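Local coordinates for protein probable hydrolase (Pseudomonas aeruginosa, PDB 7AL6) that is of unknown function but has the alpha/beta-hydrolase fold and is probably a hydrolase, possibly a lipolytic one, at residues 228-233 against 255-260; 124-129 against 236-241. One frame throughout, in Å; residues are numbered along the deposited sequence.

Overall arrangement
The two contacts illustrate how the parallel part of a mixed sheet can carry a probable catalytic acid. The centres of contacts 1 and 2 lie about 10 Å apart, and both contacts adjoin strand 229-234. Contact 1 joins this strand to strand 255-259; on its other flank the strand pairs with 119-125, where Ser-230 O lies 2.7 Å from Leu-124 N and Val-232 O 2.7 Å from Asp-126 N, both probable hydrogen bonds. Asp-126, just past the end of strand 119-125, then takes part in contact 2 with the helix that follows strand 229-234. Leu-233 packs on Met-238 and so joins the contacts. Asp-126, His-263 and Ser-102 are consistent with a catalytic triad.

Contact 1: 228-233 against 255-260; sequences PVSLVL and ERHHLP. With EDO (1,2-ethanediol), chain H.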
ATOM      1  N   PRO A 228      -0.849 -36.088  16.056  1.00 26.83           N
ATOM      2  CA  PRO A 228      -1.329 -36.127  17.436  1.00 29.62           C
ATOM      3  C   PRO A 228      -1.875 -34.772  17.838  1.00 36.35           C
ATOM      4  O   PRO A 228      -1.316 -33.733  17.492  1.00 26.94           O
ATOM      5  CB  PRO A 228      -0.076 -36.479  18.247  1.00 25.99           C
ATOM      6  CG  PRO A 228       0.816 -37.216  17.261  1.00 31.11           C
ATOM      7  CD  PRO A 228       0.538 -36.560  15.924  1.00 26.46           C
ATOM      8  N   VAL A 229      -2.965 -34.797  18.595  1.00 27.40           N
ATOM      9  CA  VAL A 229      -3.667 -33.594  19.021  1.00 29.83           C
ATOM     10  C   VAL A 229      -3.929 -33.699  20.518  1.00 36.15           C
ATOM     11  O   VAL A 229      -4.412 -34.734  20.995  1.00 27.42           O
ATOM     12  CB  VAL A 229      -4.996 -33.401  18.278  1.00 26.81           C
ATOM     13  CG1 VAL A 229      -5.756 -32.214  18.881  1.00 29.04           C
ATOM     14  CG2 VAL A 229      -4.811 -33.195  16.798  1.00 29.26           C
ATOM     15  N   SER A 230      -3.604 -32.634  21.258  1.00 26.01           N
ATOM     16  CA  SER A 230      -3.989 -32.474  22.654  1.00 25.10           C
ATOM     17  C   SER A 230      -4.975 -31.314  22.782  1.00 30.94           C
ATOM     18  O   SER A 230      -4.645 -30.154  22.481  1.00 28.36           O
ATOM     19  CB  SER A 230      -2.760 -32.241  23.506  1.00 29.05           C
ATOM     20  OG  SER A 230      -3.095 -32.194  24.893  1.00 26.70           O
ATOM     21  N   LEU A 231      -6.181 -31.618  23.228  1.00 23.63           N
ATOM     22  CA  LEU A 231      -7.221 -30.620  23.405  1.00 20.79           C
ATOM     23  C   LEU A 231      -7.554 -30.369  24.879  1.00 37.12           C
ATOM     24  O   LEU A 231      -7.918 -31.295  25.629  1.00 31.46           O
ATOM     25  CB  LEU A 231      -8.474 -31.029  22.649  1.00 25.32           C
ATOM     26  CG  LEU A 231      -9.687 -30.119  22.805  1.00 31.28           C
ATOM     27  CD1 LEU A 231      -9.494 -28.689  22.284  1.00 30.90           C
ATOM     28  CD2 LEU A 231     -10.820 -30.795  22.095  1.00 31.14           C
ATOM     29  N   VAL A 232      -7.499 -29.095  25.278  1.00 32.19           N
ATOM     30  CA  VAL A 232      -7.887 -28.672  26.627  1.00 25.63           C
ATOM     31  C   VAL A 232      -9.262 -28.040  26.557  1.00 30.61           C
ATOM     32  O   VAL A 232      -9.536 -27.191  25.693  1.00 27.96           O
ATOM     33  CB  VAL A 232      -6.866 -27.711  27.237  1.00 31.06           C
ATOM     34  CG1 VAL A 232      -7.480 -26.992  28.461  1.00 33.66           C
ATOM     35  CG2 VAL A 232      -5.612 -28.491  27.614  1.00 31.09           C
ATOM     36  N   LEU A 233     -10.131 -28.460  27.473  1.00 31.30           N
ATOM     37  CA  LEU A 233     -11.534 -28.066  27.507  1.00 29.40           C
ATOM     38  C   LEU A 233     -11.790 -27.409  28.848  1.00 35.30           C
ATOM     39  O   LEU A 233     -11.583 -28.043  29.883  1.00 30.02           O
ATOM     40  CB  LEU A 233     -12.443 -29.284  27.341  1.00 36.02           C
ATOM     41  CG  LEU A 233     -12.190 -29.961  25.995  1.00 42.30           C
ATOM     42  CD1 LEU A 233     -12.656 -31.383  26.014  1.00 44.09           C
ATOM     43  CD2 LEU A 233     -12.901 -29.151  24.921  1.00 32.46           C
ATOM     44  N   GLU A 255      -6.486 -36.357  22.209  1.00 30.87           N
ATOM     45  CA  GLU A 255      -6.412 -36.413  23.665  1.00 33.05           C
ATOM     46  C   GLU A 255      -7.189 -35.231  24.258  1.00 41.12           C
ATOM     47  O   GLU A 255      -7.095 -34.102  23.773  1.00 34.74           O
ATOM     48  CB  GLU A 255      -4.951 -36.376  24.141  1.00 32.71           C
ATOM     49  CG  GLU A 255      -4.043 -37.518  23.596  1.00 33.42           C
ATOM     50  CD  GLU A 255      -2.557 -37.330  23.966  1.00 27.10           C
ATOM     51  OE1 GLU A 255      -2.276 -36.877  25.088  1.00 39.12           O
ATOM     52  OE2 GLU A 255      -1.653 -37.636  23.143  1.00 36.08           O
ATOM     53  N   ARG A 256      -8.007 -35.497  25.275  1.00 34.14           N
ATOM     54  CA  ARG A 256      -8.893 -34.487  25.844  1.00 30.88           C
ATOM     55  C   ARG A 256      -8.561 -34.340  27.320  1.00 38.00           C
ATOM     56  O   ARG A 256      -8.425 -35.338  28.031  1.00 35.79           O
ATOM     57  CB  ARG A 256     -10.375 -34.839  25.634  1.00 33.50           C
ATOM     58  CG  ARG A 256     -10.828 -34.934  24.187  1.00 45.06           C
ATOM     59  CD  ARG A 256     -12.348 -35.312  24.036  1.00 39.85           C
ATOM     60  NE  ARG A 256     -12.718 -36.496  24.824  1.00 44.54           N
ATOM     61  CZ  ARG A 256     -12.677 -37.769  24.401  1.00 52.62           C
ATOM     62  NH1 ARG A 256     -12.287 -38.093  23.175  1.00 47.08           N
ATOM     63  NH2 ARG A 256     -13.027 -38.739  25.230  1.00 55.72           N
ATOM     64  N   HIS A 257      -8.416 -33.104  27.784  1.00 31.57           N
ATOM     65  CA  HIS A 257      -8.183 -32.839  29.197  1.00 28.25           C
ATOM     66  C   HIS A 257      -9.184 -31.795  29.654  1.00 34.41           C
ATOM     67  O   HIS A 257      -9.243 -30.690  29.102  1.00 36.44           O
ATOM     68  CB  HIS A 257      -6.737 -32.404  29.456  1.00 31.62           C
ATOM     69  CG  HIS A 257      -5.770 -33.549  29.453  1.00 30.24           C
ATOM     70  ND1 HIS A 257      -5.246 -34.081  28.293  1.00 33.57           N
ATOM     71  CD2 HIS A 257      -5.300 -34.316  30.465  1.00 34.61           C
ATOM     72  CE1 HIS A 257      -4.482 -35.113  28.590  1.00 34.82           C
ATOM     73  NE2 HIS A 257      -4.482 -35.264  29.903  1.00 39.30           N
ATOM     74  N   HIS A 258     -10.015 -32.173  30.614  1.00 34.09           N
ATOM     75  CA  HIS A 258     -11.052 -31.306  31.138  1.00 29.39           C
ATOM     76  C   HIS A 258     -10.475 -30.575  32.326  1.00 28.60           C
ATOM     77  O   HIS A 258     -10.004 -31.215  33.272  1.00 31.88           O
ATOM     78  CB  HIS A 258     -12.268 -32.115  31.580  1.00 36.54           C
ATOM     79  CG  HIS A 258     -12.976 -32.736  30.445  1.00 27.38           C
ATOM     80  ND1 HIS A 258     -12.631 -33.979  29.950  1.00 27.82           N
ATOM     81  CD2 HIS A 258     -13.915 -32.235  29.613  1.00 26.47           C
ATOM     82  CE1 HIS A 258     -13.394 -34.245  28.906  1.00 32.92           C
ATOM     83  NE2 HIS A 258     -14.168 -33.203  28.670  1.00 35.50           N
ATOM     84  N   LEU A 259     -10.511 -29.247  32.293  1.00 27.30           N
ATOM     85  CA  LEU A 259      -9.926 -28.494  33.392  1.00 30.42           C
ATOM     86  C   LEU A 259     -10.869 -27.387  33.820  1.00 25.23           C
ATOM     87  O   LEU A 259     -11.744 -26.963  33.056  1.00 32.61           O
ATOM     88  CB  LEU A 259      -8.574 -27.879  33.000  1.00 33.06           C
ATOM     89  CG  LEU A 259      -7.418 -28.842  32.768  1.00 33.78           C
ATOM     90  CD1 LEU A 259      -6.242 -28.104  32.112  1.00 33.66           C
ATOM     91  CD2 LEU A 259      -7.010 -29.417  34.091  1.00 37.20           C
ATOM     92  N   PRO A 260     -10.726 -26.908  35.038  1.00 32.16           N
ATOM     93  CA  PRO A 260     -11.635 -25.855  35.512  1.00 38.61           C
ATOM     94  C   PRO A 260     -11.320 -24.523  34.852  1.00 36.67           C
ATOM     95  O   PRO A 260     -10.241 -24.309  34.279  1.00 34.64           O
ATOM     96  CB  PRO A 260     -11.374 -25.800  37.019  1.00 35.63           C
ATOM     97  CG  PRO A 260     -10.070 -26.445  37.221  1.00 34.72           C
ATOM     98  CD  PRO A 260      -9.709 -27.288  36.034  1.00 28.38           C
TER
HETATM   99  C1  EDO H 404      -2.334 -37.750  20.296  1.00 42.33           C
HETATM  100  O1  EDO H 404      -1.675 -38.989  20.354  1.00 49.34           O
HETATM  101  C2  EDO H 404      -3.788 -37.886  20.099  1.00 47.48           C
HETATM  102  O2  EDO H 404      -4.312 -37.403  18.917  1.00 39.03           O
HETATM  103  O   HOH W   1      -2.327 -34.487  26.140  1.00 31.99           O
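Strands 229-233 and 255-259 belong to the parallel part of the alpha/beta-hydrolase sheet, and their pairing of Ser-230 with Glu-255 through Leu-233 with His-258 places the last strand of the chain at its edge. The ladder is regular. Glu-255 N donates to Val-229 O, and Glu-255 O accepts from Leu-231 N at 2.7 Å. The same alternation continues through His-257, whose N meets Leu-231 O and whose O receives Leu-233 N, and it ends with Leu-259 N bonded to Leu-233 O at 2.9 Å. The odd-numbered residues of both strands thus make every rung.

Side chains add contacts over both faces. On one, Leu-233 and His-258 lie side by side and point the same way; with CG beside its backbone N (chi1 -61°), Leu-233 brings CD1 obliquely to the imidazole, 3.6 Å from NE2 of His-258. On the other, the side chains of Val-232 and Leu-259 cross at an angle, CG1 of Val-232 lying 4.0 Å from CD1 of Leu-259. A water bridges the polar end of this face, 2.7 Å from Ser-230 OG and donating to Glu-255 OE1 at 2.6 Å; the same carboxylate oxygen has a salt bridge to Arg-286. At the start of the ladder, Val-229 N donates to O2 of a bound 1,2-ethanediol, probably from the crystallisation liquor, at 3.0 Å.

A beta-alpha-beta crossover joins the strands, and its helix 245-250 packs through Leu-249 on Leu-231, Leu-233 and Arg-256. Helix 270-284 covers Ser-230 and Glu-255 on the opposite face, Leu-265 of helix 265-268 meets Val-232 and Leu-259, and strand 119-125 bonds to the far edge of strand 229-234.

Contact 2: 124-129 against 236-241; sequences LIDGLI and QGMLAV
The side chain of Met-238 slides past that of Asp-126 in the opposite direction, and it can be traced across the turn that follows strand 119-125. Its CB sits against the carboxylate, 3.6 Å from Asp-126 OD1. CG then stands anti to the backbone N (chi1 165°), which carries the chain past the acid to the backbone beyond. There SD comes to 4.1 Å from Gly-127 CA and lies about as far from the carbonyl oxygen of Asp-126. A bend at the last torsion (chi3 73°) turns the methyl back against the peptide between Asp-126 and Gly-127, with CE 4.0 Å from Gly-127 N; the same methyl packs on Leu-233 of the neighbouring strand.

In this alpha/beta-hydrolase fold Asp-126 follows the sixth strand of the sheet, an alternative to the usual place after the seventh, and is probably the acid of a Ser-His-Asp triad, consistent with the hydrogen bond from OD2 to His-263 ND1. The helix 238-241 presents its first turn to the carboxylate, with Gly-237 at the N-cap. Met-238 N donates to Asp-126 OD2 at 2.9 Å, approaching on the syn side and 20° out of the carboxylate plane, while its bond to OD1 is long and weak. Leu-239 N reaches the acid indirectly: it donates to a water at 2.7 Å, and that water donates to Asp-126 OD1 at 2.8 Å. Ala-234 N adds a further bond to OD1. Both oxygens are therefore gripped by more than one partner, which should hold the rotation of the group beside the histidine. Behind the turn, Leu-128 packs on Met-245 and Leu-249 of helix 245-250 and on Val-109.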
ATOM      1  N   LEU A 124      -4.310 -27.632  21.518  1.00 24.63           N
ATOM      2  CA  LEU A 124      -5.469 -26.768  21.340  1.00 21.96           C
ATOM      3  C   LEU A 124      -6.050 -26.401  22.700  1.00 34.39           C
ATOM      4  O   LEU A 124      -6.232 -27.279  23.557  1.00 27.91           O
ATOM      5  CB  LEU A 124      -6.504 -27.437  20.472  1.00 23.89           C
ATOM      6  CG  LEU A 124      -6.013 -28.023  19.144  1.00 23.11           C
ATOM      7  CD1 LEU A 124      -7.149 -28.699  18.419  1.00 27.58           C
ATOM      8  CD2 LEU A 124      -5.408 -26.940  18.241  1.00 27.25           C
ATOM      9  N   ILE A 125      -6.360 -25.121  22.881  1.00 25.52           N
ATOM     10  CA  ILE A 125      -7.004 -24.624  24.122  1.00 25.13           C
ATOM     11  C   ILE A 125      -8.426 -24.136  23.803  1.00 32.27           C
ATOM     12  O   ILE A 125      -8.560 -23.091  23.182  1.00 25.36           O
ATOM     13  CB  ILE A 125      -6.181 -23.535  24.820  1.00 25.95           C
ATOM     14  CG1 ILE A 125      -4.739 -23.963  25.070  1.00 29.52           C
ATOM     15  CG2 ILE A 125      -6.857 -23.116  26.101  1.00 28.04           C
ATOM     16  CD1 ILE A 125      -3.858 -22.856  25.543  1.00 29.13           C
ATOM     17  N   ASP A 126      -9.442 -24.911  24.164  1.00 28.37           N
ATOM     18  CA  ASP A 126     -10.870 -24.544  24.122  1.00 24.48           C
ATOM     19  C   ASP A 126     -11.335 -24.048  22.755  1.00 26.26           C
ATOM     20  O   ASP A 126     -12.077 -23.121  22.738  1.00 28.36           O
ATOM     21  CB  ASP A 126     -11.161 -23.507  25.195  1.00 29.67           C
ATOM     22  CG  ASP A 126     -12.527 -23.695  25.811  1.00 39.12           C
ATOM     23  OD1 ASP A 126     -12.829 -24.805  26.147  1.00 31.12           O
ATOM     24  OD2 ASP A 126     -13.248 -22.735  25.903  1.00 30.19           O
ATOM     25  N   GLY A 127     -10.877 -24.648  21.673  1.00 28.76           N
ATOM     26  CA  GLY A 127     -11.306 -24.323  20.308  1.00 25.61           C
ATOM     27  C   GLY A 127     -11.117 -25.503  19.395  1.00 20.38           C
ATOM     28  O   GLY A 127     -10.212 -26.241  19.621  1.00 28.01           O
ATOM     29  N   LEU A 128     -11.941 -25.631  18.377  1.00 25.21           N
ATOM     30  CA  LEU A 128     -11.845 -26.707  17.414  1.00 36.05           C
ATOM     31  C   LEU A 128     -12.328 -26.301  16.030  1.00 27.20           C
ATOM     32  O   LEU A 128     -11.552 -26.314  15.047  1.00 29.77           O
ATOM     33  CB  LEU A 128     -12.649 -27.907  17.920  1.00 33.20           C
ATOM     34  CG  LEU A 128     -12.478 -29.147  17.050  1.00 36.92           C
ATOM     35  CD1 LEU A 128     -11.005 -29.578  17.148  1.00 38.90           C
ATOM     36  CD2 LEU A 128     -13.365 -30.279  17.457  1.00 42.64           C
ATOM     37  N   ILE A 129     -13.603 -25.945  15.922  1.00 26.09           N
ATOM     38  CA  ILE A 129     -14.174 -25.634  14.614  1.00 25.62           C
ATOM     39  C   ILE A 129     -14.815 -24.258  14.683  1.00 28.26           C
ATOM     40  O   ILE A 129     -15.166 -23.777  15.766  1.00 27.77           O
ATOM     41  CB  ILE A 129     -15.220 -26.681  14.172  1.00 37.08           C
ATOM     42  CG1 ILE A 129     -16.181 -26.971  15.314  1.00 37.97           C
ATOM     43  CG2 ILE A 129     -14.532 -27.979  13.710  1.00 43.11           C
ATOM     44  CD1 ILE A 129     -17.412 -27.760  14.876  1.00 41.71           C
ATOM     45  N   GLN A 236     -16.164 -24.102  32.075  1.00 31.56           N
ATOM     46  CA  GLN A 236     -17.014 -22.922  31.822  1.00 37.13           C
ATOM     47  C   GLN A 236     -16.731 -22.275  30.461  1.00 47.12           C
ATOM     48  O   GLN A 236     -17.191 -21.166  30.265  1.00 46.23           O
ATOM     49  CB  GLN A 236     -16.878 -21.964  32.992  1.00 43.28           C
ATOM     50  CG  GLN A 236     -17.760 -22.379  34.146  1.00 56.96           C
ATOM     51  CD  GLN A 236     -17.648 -21.425  35.298  1.00 70.34           C
ATOM     52  OE1 GLN A 236     -16.728 -21.507  36.092  1.00 72.96           O
ATOM     53  NE2 GLN A 236     -18.588 -20.502  35.384  1.00 83.53           N
ATOM     54  N   GLY A 237     -16.021 -22.935  29.548  1.00 41.39           N
ATOM     55  CA  GLY A 237     -15.755 -22.401  28.225  1.00 36.60           C
ATOM     56  C   GLY A 237     -16.643 -23.007  27.150  1.00 55.56           C
ATOM     57  O   GLY A 237     -17.865 -23.089  27.316  1.00 41.77           O
ATOM     58  N   MET A 238     -16.010 -23.462  26.058  1.00 57.71           N
ATOM     59  CA  MET A 238     -16.695 -23.977  24.865  1.00 59.89           C
ATOM     60  C   MET A 238     -17.836 -24.952  25.136  1.00 61.93           C
ATOM     61  O   MET A 238     -18.932 -24.803  24.588  1.00 60.73           O
ATOM     62  CB  MET A 238     -15.652 -24.673  23.986  1.00 53.53           C
ATOM     63  CG  MET A 238     -16.178 -25.590  22.887  1.00 54.20           C
ATOM     64  SD  MET A 238     -14.855 -25.982  21.674  1.00 54.84           S
ATOM     65  CE  MET A 238     -13.832 -27.114  22.579  1.00 42.31           C
ATOM     66  N   LEU A 239     -17.572 -25.993  25.927  1.00 54.65           N
ATOM     67  CA  LEU A 239     -18.550 -27.064  26.108  1.00 70.34           C
ATOM     68  C   LEU A 239     -19.767 -26.601  26.911  1.00 66.88           C
ATOM     69  O   LEU A 239     -20.892 -27.056  26.668  1.00 62.56           O
ATOM     70  CB  LEU A 239     -17.879 -28.249  26.794  1.00 55.95           C
ATOM     71  CG  LEU A 239     -17.018 -29.097  25.864  1.00 61.59           C
ATOM     72  CD1 LEU A 239     -16.728 -30.456  26.518  1.00 64.79           C
ATOM     73  CD2 LEU A 239     -17.661 -29.301  24.495  1.00 66.95           C
ATOM     74  N   ALA A 240     -19.559 -25.722  27.890  1.00 70.27           N
ATOM     75  CA  ALA A 240     -20.690 -25.116  28.585  1.00 74.45           C
ATOM     76  C   ALA A 240     -21.551 -24.300  27.628  1.00 79.03           C
ATOM     77  O   ALA A 240     -22.768 -24.198  27.819  1.00 84.24           O
ATOM     78  CB  ALA A 240     -20.189 -24.234  29.731  1.00 60.90           C
ATOM     79  N   VAL A 241     -20.935 -23.718  26.597  1.00 68.48           N
ATOM     80  CA  VAL A 241     -21.668 -22.911  25.635  1.00 69.79           C
ATOM     81  C   VAL A 241     -22.363 -23.790  24.602  1.00 78.21           C
ATOM     82  O   VAL A 241     -23.395 -23.395  24.048  1.00 78.56           O
ATOM     83  CB  VAL A 241     -20.706 -21.907  24.969  1.00 78.77           C
ATOM     84  CG1 VAL A 241     -21.437 -21.007  23.983  1.00 76.18           C
ATOM     85  CG2 VAL A 241     -19.996 -21.066  26.029  1.00 78.41           C
TER
HETATM   86  O   HOH W   2     -15.204 -25.786  27.172  1.00 40.69           O